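Local structure of TRAP dicarboxylate transporter, DctP subunit (Anaerococcus prevoti, 4N91) at residues S153-K159 / Y231-H237; E217-T221 / A284-A288. The protein probably serves a TRAP transporter as its extracytoplasmic solute-binding subunit and binds D-glucuronate, which occupies its pocket as both anomers. All coordinates share one frame; numbering follows the deposited sequence.

Contact 1 (S153-K159 / Y231-H237); sequences SRSFYTK and YYSYDMH. With BDP (beta-D-glucopyranuronic acid), chain C.
Phe156 meets His237 just past an antiparallel ladder, 156-158 against 231-233, formed by the two inner strands of a four-stranded mixed sheet in this family 7 solute-binding protein; the chain reaches His237 after an inverse gamma turn centred on Tyr234. Packing is close here: His237 CE1 lies 3.6 Å above the Phe156 ring plane, over its centre, yet the ring planes are inclined by 41° and the pair is oblique, not stacked. Arg154 O sits 3.4 Å above the imidazole plane of His237. Beside these rings the Asp235 carboxylate is used twice. Its CG stands between the backbone N and the carbonyl carbon (chi1 69°), turning OD1 back to accept Phe156 N at 3.0 Å, while OD2 takes His237 ND1 in a very short bond. Glu214 engages His237 NE2 and also salt-bridges Arg154 NE. With an alanine in place of Phe156, the ring beneath His237 CE1 would be lost and a gap would probably open beside the imidazole and the Asp235 carboxylate. In the ladder, Ser233 N reaches Phe156 O at 2.9 Å in a nearly straight bond (176°).

One looser end is at exposed Lys159 and the rim of Tyr231, where the return bond from Tyr231 N to Thr158 O stretches to a weak 3.3 Å. The Ser153 and Met236 side is also more open, and a water there bonds Ser155 OG and Tyr232 OH. At this end of its strand, Arg154 reaches beta-D-glucuronate: NH2 donates to O6B at 3.0 Å, and NH1 meets ring oxygen O5 at 3.2 Å, in the guanidinium plane.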
loop_
_atom_site.group_PDB
_atom_site.type_symbol
_atom_site.label_atom_id
_atom_site.label_comp_id
_atom_site.label_asym_id
_atom_site.label_seq_id
_atom_site.Cartn_x
_atom_site.Cartn_y
_atom_site.Cartn_z
ATOM N N SER A 153 -8.312 3.005 -1.764
ATOM C CA SER A 153 -7.812 4.147 -2.505
ATOM C C SER A 153 -7.362 5.233 -1.527
ATOM O O SER A 153 -7.826 5.275 -0.389
ATOM C CB SER A 153 -8.885 4.725 -3.445
ATOM O OG SER A 153 -9.954 5.277 -2.705
ATOM N N ARG A 154 -6.440 6.078 -1.980
ATOM C CA ARG A 154 -5.892 7.136 -1.155
ATOM C C ARG A 154 -6.498 8.473 -1.539
ATOM O O ARG A 154 -6.566 8.827 -2.718
ATOM C CB ARG A 154 -4.372 7.187 -1.289
ATOM C CG ARG A 154 -3.729 5.872 -0.866
ATOM C CD ARG A 154 -2.275 5.859 -1.022
ATOM N NE ARG A 154 -1.539 6.695 -0.068
ATOM C CZ ARG A 154 -1.003 6.257 1.063
ATOM N NH1 ARG A 154 -1.159 4.991 1.446
ATOM N NH2 ARG A 154 -0.307 7.098 1.818
ATOM N N SER A 155 -6.958 9.199 -0.532
ATOM C CA SER A 155 -7.539 10.514 -0.690
ATOM C C SER A 155 -7.002 11.452 0.385
ATOM O O SER A 155 -6.613 10.987 1.453
ATOM C CB SER A 155 -9.042 10.427 -0.492
ATOM O OG SER A 155 -9.671 9.803 -1.597
ATOM N N PHE A 156 -7.091 12.766 0.139
ATOM C CA PHE A 156 -6.599 13.771 1.086
ATOM C C PHE A 156 -7.491 13.943 2.304
ATOM O O PHE A 156 -8.724 13.973 2.203
ATOM C CB PHE A 156 -6.437 15.114 0.365
ATOM C CG PHE A 156 -5.338 15.100 -0.653
ATOM C CD1 PHE A 156 -4.032 14.986 -0.255
ATOM C CD2 PHE A 156 -5.615 15.181 -2.018
ATOM C CE1 PHE A 156 -3.009 14.928 -1.191
ATOM C CE2 PHE A 156 -4.606 15.135 -2.937
ATOM C CZ PHE A 156 -3.305 15.001 -2.534
ATOM N N TYR A 157 -6.865 14.118 3.455
ATOM C CA TYR A 157 -7.586 14.578 4.639
ATOM C C TYR A 157 -6.739 15.628 5.339
ATOM O O TYR A 157 -5.509 15.589 5.335
ATOM C CB TYR A 157 -7.958 13.438 5.589
ATOM C CG TYR A 157 -6.861 12.444 5.960
ATOM C CD1 TYR A 157 -6.619 11.326 5.174
ATOM C CD2 TYR A 157 -6.090 12.611 7.109
ATOM C CE1 TYR A 157 -5.656 10.392 5.525
ATOM C CE2 TYR A 157 -5.119 11.702 7.458
ATOM C CZ TYR A 157 -4.910 10.583 6.667
ATOM O OH TYR A 157 -3.963 9.643 7.012
ATOM N N THR A 158 -7.428 16.604 5.919
ATOM C CA THR A 158 -6.786 17.754 6.480
ATOM C C THR A 158 -7.464 18.172 7.786
ATOM O O THR A 158 -8.592 17.788 8.074
ATOM C CB THR A 158 -6.895 18.922 5.496
ATOM O OG1 THR A 158 -8.270 19.062 5.127
ATOM C CG2 THR A 158 -6.070 18.679 4.227
ATOM N N LYS A 159 -6.743 18.974 8.559
ATOM C CA LYS A 159 -7.216 19.474 9.840
ATOM C C LYS A 159 -8.064 20.728 9.748
ATOM O O LYS A 159 -9.155 20.786 10.326
ATOM C CB LYS A 159 -5.989 19.753 10.729
ATOM C CG LYS A 159 -6.331 20.309 12.100
ATOM C CD LYS A 159 -5.099 20.281 12.990
ATOM C CE LYS A 159 -5.416 20.701 14.413
ATOM N NZ LYS A 159 -5.903 22.092 14.427
ATOM N N TYR A 231 -11.692 16.566 7.884
ATOM C CA TYR A 231 -12.116 16.758 6.497
ATOM C C TYR A 231 -11.450 15.693 5.625
ATOM O O TYR A 231 -10.238 15.730 5.416
ATOM C CB TYR A 231 -11.734 18.134 5.970
ATOM C CG TYR A 231 -12.324 19.290 6.748
ATOM C CD1 TYR A 231 -13.674 19.617 6.640
ATOM C CD2 TYR A 231 -11.538 20.061 7.573
ATOM C CE1 TYR A 231 -14.199 20.676 7.348
ATOM C CE2 TYR A 231 -12.069 21.119 8.297
ATOM C CZ TYR A 231 -13.393 21.409 8.190
ATOM O OH TYR A 231 -13.896 22.503 8.887
ATOM N N TYR A 232 -12.247 14.764 5.120
ATOM C CA TYR A 232 -11.736 13.701 4.267
ATOM C C TYR A 232 -12.394 13.846 2.916
ATOM O O TYR A 232 -13.611 13.709 2.797
ATOM C CB TYR A 232 -12.003 12.328 4.872
ATOM C CG TYR A 232 -11.374 11.156 4.119
ATOM C CD1 TYR A 232 -11.954 10.641 2.983
ATOM C CD2 TYR A 232 -10.216 10.554 4.575
ATOM C CE1 TYR A 232 -11.404 9.563 2.306
ATOM C CE2 TYR A 232 -9.639 9.481 3.884
ATOM C CZ TYR A 232 -10.261 8.990 2.749
ATOM O OH TYR A 232 -9.723 7.943 2.067
ATOM N N SER A 233 -11.580 14.124 1.903
ATOM C CA SER A 233 -12.061 14.502 0.586
ATOM C C SER A 233 -11.693 13.457 -0.485
ATOM O O SER A 233 -10.528 13.284 -0.803
ATOM C CB SER A 233 -11.483 15.865 0.211
ATOM O OG SER A 233 -11.907 16.269 -1.082
ATOM N N TYR A 234 -12.701 12.794 -1.043
ATOM C CA TYR A 234 -12.513 11.649 -1.910
ATOM C C TYR A 234 -12.022 11.995 -3.313
ATOM O O TYR A 234 -12.740 11.795 -4.309
ATOM C CB TYR A 234 -13.816 10.867 -1.998
ATOM C CG TYR A 234 -14.114 9.905 -0.852
ATOM C CD1 TYR A 234 -13.463 8.682 -0.771
ATOM C CD2 TYR A 234 -15.069 10.183 0.108
ATOM C CE1 TYR A 234 -13.734 7.789 0.223
ATOM C CE2 TYR A 234 -15.338 9.282 1.132
ATOM C CZ TYR A 234 -14.674 8.074 1.162
ATOM O OH TYR A 234 -14.959 7.162 2.135
ATOM N N ASP A 235 -10.809 12.513 -3.393
ATOM C CA ASP A 235 -10.205 12.752 -4.691
ATOM C C ASP A 235 -9.687 11.437 -5.293
ATOM O O ASP A 235 -9.507 11.339 -6.503
ATOM C CB ASP A 235 -9.104 13.789 -4.602
ATOM C CG ASP A 235 -7.898 13.294 -3.850
ATOM O OD1 ASP A 235 -8.069 12.968 -2.664
ATOM O OD2 ASP A 235 -6.786 13.239 -4.437
HETATM N N MSE A 236 -9.446 10.445 -4.430
HETATM C CA MSE A 236 -9.060 9.075 -4.825
HETATM C C MSE A 236 -7.933 9.035 -5.877
HETATM O O MSE A 236 -8.049 8.403 -6.952
HETATM C CB MSE A 236 -10.308 8.306 -5.290
HETATM C CG MSE A 236 -11.325 8.116 -4.176
HETATM SE SE MSE A 236 -13.015 7.364 -4.793
HETATM C CE MSE A 236 -12.341 5.588 -5.211
ATOM N N HIS A 237 -6.812 9.664 -5.540
ATOM C CA HIS A 237 -5.742 9.869 -6.507
ATOM C C HIS A 237 -4.959 8.620 -6.834
ATOM O O HIS A 237 -4.389 8.525 -7.924
ATOM C CB HIS A 237 -4.782 10.980 -6.083
ATOM C CG HIS A 237 -4.365 10.926 -4.649
ATOM N ND1 HIS A 237 -4.925 11.747 -3.698
ATOM C CD2 HIS A 237 -3.421 10.199 -4.006
ATOM C CE1 HIS A 237 -4.371 11.511 -2.527
ATOM N NE2 HIS A 237 -3.453 10.581 -2.684
HETATM C C1 BDP C . -1.599 2.213 4.299
HETATM C C2 BDP C . -0.862 1.079 3.749
HETATM C C3 BDP C . 0.434 0.896 4.483
HETATM C C4 BDP C . 1.249 2.068 4.398
HETATM C C5 BDP C . 0.485 3.232 4.896
HETATM C C6 BDP C . 1.252 4.563 4.687
HETATM O O2 BDP C . -1.691 -0.066 4.194
HETATM O O3 BDP C . 1.149 -0.267 3.950
HETATM O O4 BDP C . 2.424 1.969 5.023
HETATM O O5 BDP C . -0.783 3.376 4.165
HETATM O O6A BDP C . 2.394 4.604 5.194
HETATM O O1 BDP C . -2.679 2.493 3.373
HETATM O O6B BDP C . 0.631 5.557 4.249
HETATM O O HOH W 1 -10.216 7.279 -0.683
HETATM O O HOH W 2 -10.014 17.726 3.014
#

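Contact 2 (E217-T221 / A284-A288); sequences EMSLT and AKEKA
Ala284 and Thr221 meet where the short, weakly bonded helix 218-221 rests against the C-terminal part of helix 256-290, consistent with the long helix characteristic of TRAP solute-binding proteins. The contacts between the two segments are van der Waals in kind, apart from a longer-range charge attraction between Glu217 and Lys285, and small residues on the long helix permit the close approach. At its start, the methyl of Ala284 points into the short helix. Its CB lies 3.5 Å from Thr221 OG1 and, less certainly, 3.8 Å from the selenium of selenomethionine Met218 in one of that residue's two conformers; Trp277 and Ala280, earlier on the same helix, also touch Met218.

Lys285 comes next, its chain extended beyond CG and running obliquely past Glu217. The Glu217 chain bends at chi2 (93°), which brings its carboxylate alongside the aliphatic part of the lysine: OE2 is 3.5 Å from Lys285 CE. The ammonium itself stays farther off, with NZ 4.4 Å from Glu217 OE2, too long for a salt bridge, although the opposite charges probably attract weakly. OE2 has its probable hydrogen-bonding partner in the Tyr234 hydroxyl.

Lys287 follows with its aliphatic root, CG standing 3.6 Å from Thr221 CG2. Ala288 completes the walk with its CB 4.0 Å from Leu220 CD1, an apolar touch near the C-terminal end of the short helix. Thr221 joins both ends of the segment through its torsion: with OG1 between the backbone N and the carbonyl carbon (chi1 55°), CG2 is directed at the helix backbone. This methyl lies beside the helical bond from Ala288 N to Ala284 O, 3.5 Å from Ala284 O.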
loop_
_atom_site.group_PDB
_atom_site.type_symbol
_atom_site.label_atom_id
_atom_site.label_comp_id
_atom_site.label_asym_id
_atom_site.label_seq_id
_atom_site.Cartn_x
_atom_site.Cartn_y
_atom_site.Cartn_z
ATOM N N GLU A 217 -9.516 5.096 4.380
ATOM C CA GLU A 217 -10.286 5.468 5.555
ATOM C C GLU A 217 -9.816 4.836 6.863
ATOM O O GLU A 217 -10.097 5.369 7.928
ATOM C CB GLU A 217 -11.754 5.151 5.337
ATOM C CG GLU A 217 -12.340 5.824 4.100
ATOM C CD GLU A 217 -12.299 4.975 2.829
ATOM O OE1 GLU A 217 -11.351 4.183 2.616
ATOM O OE2 GLU A 217 -13.263 5.113 2.025
HETATM N N MSE A 218 -9.100 3.721 6.773
HETATM C CA MSE A 218 -8.647 3.015 7.963
HETATM C C MSE A 218 -7.624 3.832 8.749
HETATM O O MSE A 218 -7.483 3.673 9.959
HETATM C CB MSE A 218 -8.106 1.632 7.593
HETATM C CG MSE A 218 -9.176 0.588 7.418
HETATM SE SE MSE A 218 -9.760 0.073 9.162
HETATM C CE MSE A 218 -8.617 -1.419 9.667
ATOM N N SER A 219 -6.917 4.727 8.071
ATOM C CA SER A 219 -5.993 5.630 8.751
ATOM C C SER A 219 -6.718 6.496 9.754
ATOM O O SER A 219 -6.134 6.883 10.760
ATOM C CB SER A 219 -5.284 6.561 7.754
ATOM O OG SER A 219 -4.237 5.864 7.079
ATOM N N LEU A 220 -7.953 6.876 9.449
ATOM C CA LEU A 220 -8.682 7.797 10.300
ATOM C C LEU A 220 -9.017 7.165 11.644
ATOM O O LEU A 220 -9.052 7.839 12.657
ATOM C CB LEU A 220 -10.003 8.207 9.649
ATOM C CG LEU A 220 -9.903 8.967 8.327
ATOM C CD1 LEU A 220 -11.270 9.134 7.686
ATOM C CD2 LEU A 220 -9.252 10.320 8.573
ATOM N N THR A 221 -9.292 5.867 11.613
ATOM C CA THR A 221 -9.890 5.183 12.760
ATOM C C THR A 221 -8.848 4.301 13.430
ATOM O O THR A 221 -8.481 4.543 14.582
ATOM C CB THR A 221 -11.151 4.400 12.331
ATOM O OG1 THR A 221 -10.816 3.503 11.252
ATOM C CG2 THR A 221 -12.251 5.358 11.887
ATOM N N ALA A 284 -14.853 1.306 9.157
ATOM C CA ALA A 284 -14.035 2.499 9.333
ATOM C C ALA A 284 -14.818 3.739 8.913
ATOM O O ALA A 284 -14.792 4.778 9.593
ATOM C CB ALA A 284 -12.758 2.385 8.549
ATOM N N LYS A 285 -15.541 3.641 7.814
ATOM C CA LYS A 285 -16.305 4.799 7.353
ATOM C C LYS A 285 -17.330 5.202 8.417
ATOM O O LYS A 285 -17.522 6.384 8.673
ATOM C CB LYS A 285 -17.020 4.515 6.040
ATOM C CG LYS A 285 -16.102 4.328 4.846
ATOM C CD LYS A 285 -16.939 4.016 3.619
ATOM C CE LYS A 285 -16.151 3.297 2.569
ATOM N NZ LYS A 285 -17.046 2.924 1.442
ATOM N N GLU A 286 -17.978 4.216 9.033
ATOM C CA GLU A 286 -19.011 4.487 10.025
ATOM C C GLU A 286 -18.405 5.089 11.296
ATOM O O GLU A 286 -18.915 6.079 11.848
ATOM C CB GLU A 286 -19.783 3.203 10.333
ATOM C CG GLU A 286 -20.590 3.243 11.637
ATOM C CD GLU A 286 -21.711 4.263 11.607
ATOM O OE1 GLU A 286 -22.043 4.751 10.503
ATOM O OE2 GLU A 286 -22.262 4.580 12.689
ATOM N N LYS A 287 -17.313 4.500 11.762
ATOM C CA LYS A 287 -16.645 4.973 12.958
ATOM C C LYS A 287 -16.094 6.395 12.741
ATOM O O LYS A 287 -16.192 7.249 13.625
ATOM C CB LYS A 287 -15.546 3.992 13.362
ATOM C CG LYS A 287 -14.617 4.478 14.463
ATOM C CD LYS A 287 -15.198 4.306 15.859
ATOM C CE LYS A 287 -14.299 4.966 16.913
ATOM N NZ LYS A 287 -12.840 4.722 16.667
ATOM N N ALA A 288 -15.547 6.658 11.555
ATOM C CA ALA A 288 -15.077 8.013 11.226
ATOM C C ALA A 288 -16.225 9.025 11.312
ATOM O O ALA A 288 -16.088 10.105 11.897
ATOM C CB ALA A 288 -14.446 8.037 9.844
#

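How the contacts relate
The two contacts have centres 12 Å apart and interlock along the chain, since 217-221 falls between the two strands of contact 1 and 284-288 follows both. Helix 218-221 is the piece between them, touching the sheet as well as helix 256-290. The polar joint is Tyr234 OH to Glu217 OE2, at 2.7 Å; Leu220 CD1 packs 3.6 Å from Tyr232 CD2, and Ser219 CB lies 3.4 Å from Tyr157 OH, a hydroxyl hydrogen-bonded to His225 ND1. Their relation to the sugar differs. Contact 1 supplies Arg154, a direct ligand-binding residue, whereas in contact 2 the Met218 side chain, next to pocket residue Asn216, stays about 6 Å from the alpha anomer and about 7 Å from the beta, between nearest atoms.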